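Local coordinates for protein glycosyltransferase Gtf1 (Streptococcus pneumoniae, PDB 4PQG) that is a glycosyltransferase of the GT-B fold with an added extended beta-sheet domain and carries bound uridine-5'-diphosphate, at residues K348-A353 with L360-Y365. Numbering follows the deposited sequence.
Sequences KAVIEA and LTFDIY
Val350 and Ala353, on the inner side of helix 343-353, pack against Phe362 of strand 361-365 and Leu360 just before it, joining the helix and second strand of a beta-alpha-beta unit in a Rossmann-like domain of this GT-B glycosyltransferase. The contact is buried and wholly apolar, in two patches. In the first, both methyls of Val350 meet the base of the Phe362 side chain. Its CG2 meets the ring obliquely, 3.6 Å from CD2 of Phe362, while Val350 CG1 lies 3.7 Å from Phe362 CB. CG of Phe362 stands anti to its own nitrogen (chi1 -179°), which brings the CD2 side of the ring to the valine methyl. Ile364 CG1 lies over one face of the Phe362 ring, 3.6 Å above its plane and displaced toward the rim. Backbone hydrogen bonds set the strand between its parallel neighbours: Thr361 and Asp363 both bond to Leu331 of strand 330-334, Phe362 to Gln388 of strand 387-391. Helix 458-474 packs on another side of the helix, touching Ala349 and Ala353. At the far end of the strand, Tyr365 touches uridine-5'-diphosphate. The second patch lies at the end of the helix: of the two Leu360 methyls, CD1 is the one that reaches Ala353, 3.5 Å from its CB.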
loop_
_atom_site.group_PDB
_atom_site.type_symbol
_atom_site.label_atom_id
_atom_site.label_comp_id
_atom_site.label_asym_id
_atom_site.label_seq_id
_atom_site.Cartn_x
_atom_site.Cartn_y
_atom_site.Cartn_z
ATOM N N LYS A 348 -7.956 24.327 6.176
ATOM C CA LYS A 348 -8.852 25.474 6.453
ATOM C C LYS A 348 -9.244 25.635 7.934
ATOM O O LYS A 348 -9.356 26.760 8.447
ATOM C CB LYS A 348 -10.095 25.414 5.566
ATOM C CG LYS A 348 -9.749 25.426 4.083
ATOM C CD LYS A 348 -10.953 25.732 3.211
ATOM C CE LYS A 348 -10.528 25.942 1.768
ATOM N NZ LYS A 348 -11.673 26.476 0.978
ATOM N N ALA A 349 -9.438 24.509 8.619
ATOM C CA ALA A 349 -9.712 24.508 10.049
ATOM C C ALA A 349 -8.518 25.038 10.839
ATOM O O ALA A 349 -8.690 25.848 11.770
ATOM C CB ALA A 349 -10.085 23.111 10.520
ATOM N N VAL A 350 -7.320 24.599 10.458
ATOM C CA VAL A 350 -6.090 25.026 11.124
ATOM C C VAL A 350 -5.825 26.519 10.895
ATOM O O VAL A 350 -5.477 27.219 11.839
ATOM C CB VAL A 350 -4.873 24.136 10.760
ATOM C CG1 VAL A 350 -3.576 24.683 11.349
ATOM C CG2 VAL A 350 -5.104 22.723 11.273
ATOM N N ILE A 351 -6.016 26.997 9.664
ATOM C CA ILE A 351 -5.940 28.437 9.357
ATOM C C ILE A 351 -6.844 29.257 10.283
ATOM O O ILE A 351 -6.441 30.312 10.778
ATOM C CB ILE A 351 -6.281 28.739 7.873
ATOM C CG1 ILE A 351 -5.218 28.138 6.951
ATOM C CG2 ILE A 351 -6.423 30.247 7.615
ATOM C CD1 ILE A 351 -5.699 27.985 5.518
ATOM N N GLU A 352 -8.046 28.746 10.522
ATOM C CA GLU A 352 -9.044 29.412 11.343
ATOM C C GLU A 352 -8.655 29.382 12.823
ATOM O O GLU A 352 -8.678 30.421 13.493
ATOM C CB GLU A 352 -10.417 28.773 11.100
ATOM C CG GLU A 352 -11.591 29.399 11.834
ATOM C CD GLU A 352 -11.992 30.773 11.301
ATOM O OE1 GLU A 352 -11.654 31.115 10.141
ATOM O OE2 GLU A 352 -12.664 31.506 12.061
ATOM N N ALA A 353 -8.276 28.207 13.322
ATOM C CA ALA A 353 -7.875 28.055 14.719
ATOM C C ALA A 353 -6.646 28.898 15.038
ATOM O O ALA A 353 -6.485 29.377 16.168
ATOM C CB ALA A 353 -7.628 26.593 15.060
ATOM N N LEU A 360 -0.011 27.567 16.747
ATOM C CA LEU A 360 -0.389 26.347 16.028
ATOM C C LEU A 360 0.485 26.036 14.822
ATOM O O LEU A 360 0.727 26.913 13.993
ATOM C CB LEU A 360 -1.834 26.441 15.541
ATOM C CG LEU A 360 -2.929 25.977 16.487
ATOM C CD1 LEU A 360 -4.250 25.959 15.724
ATOM C CD2 LEU A 360 -2.605 24.608 17.079
ATOM N N THR A 361 0.954 24.790 14.728
ATOM C CA THR A 361 1.506 24.277 13.464
ATOM C C THR A 361 0.812 22.977 13.054
ATOM O O THR A 361 0.199 22.314 13.881
ATOM C CB THR A 361 3.014 24.033 13.517
ATOM O OG1 THR A 361 3.313 23.244 14.675
ATOM C CG2 THR A 361 3.788 25.365 13.539
ATOM N N PHE A 362 0.920 22.633 11.773
ATOM C CA PHE A 362 0.208 21.493 11.187
ATOM C C PHE A 362 1.091 20.893 10.113
ATOM O O PHE A 362 1.276 21.499 9.071
ATOM C CB PHE A 362 -1.137 21.949 10.577
ATOM C CG PHE A 362 -1.966 20.834 9.964
ATOM C CD1 PHE A 362 -1.913 19.525 10.458
ATOM C CD2 PHE A 362 -2.843 21.107 8.917
ATOM C CE1 PHE A 362 -2.699 18.514 9.899
ATOM C CE2 PHE A 362 -3.628 20.103 8.365
ATOM C CZ PHE A 362 -3.554 18.804 8.857
ATOM N N ASP A 363 1.659 19.720 10.401
ATOM C CA ASP A 363 2.467 18.973 9.431
ATOM C C ASP A 363 1.648 17.868 8.788
ATOM O O ASP A 363 0.938 17.127 9.478
ATOM C CB ASP A 363 3.733 18.412 10.098
ATOM C CG ASP A 363 4.815 19.472 10.283
ATOM O OD1 ASP A 363 4.753 20.539 9.616
ATOM O OD2 ASP A 363 5.734 19.231 11.095
ATOM N N ILE A 364 1.744 17.783 7.462
ATOM C CA ILE A 364 0.950 16.850 6.660
ATOM C C ILE A 364 1.873 15.833 5.982
ATOM O O ILE A 364 2.645 16.186 5.093
ATOM C CB ILE A 364 0.079 17.599 5.609
ATOM C CG1 ILE A 364 -0.937 18.524 6.294
ATOM C CG2 ILE A 364 -0.657 16.621 4.704
ATOM C CD1 ILE A 364 -1.587 19.543 5.362
ATOM N N TYR A 365 1.792 14.582 6.422
ATOM C CA TYR A 365 2.612 13.488 5.883
ATOM C C TYR A 365 1.824 12.668 4.866
ATOM O O TYR A 365 0.630 12.460 5.029
ATOM C CB TYR A 365 3.092 12.583 7.014
ATOM C CG TYR A 365 4.110 13.256 7.902
ATOM C CD1 TYR A 365 5.474 13.076 7.692
ATOM C CD2 TYR A 365 3.707 14.094 8.938
ATOM C CE1 TYR A 365 6.411 13.701 8.489
ATOM C CE2 TYR A 365 4.639 14.725 9.747
ATOM C CZ TYR A 365 5.985 14.532 9.513
ATOM O OH TYR A 365 6.904 15.161 10.317
#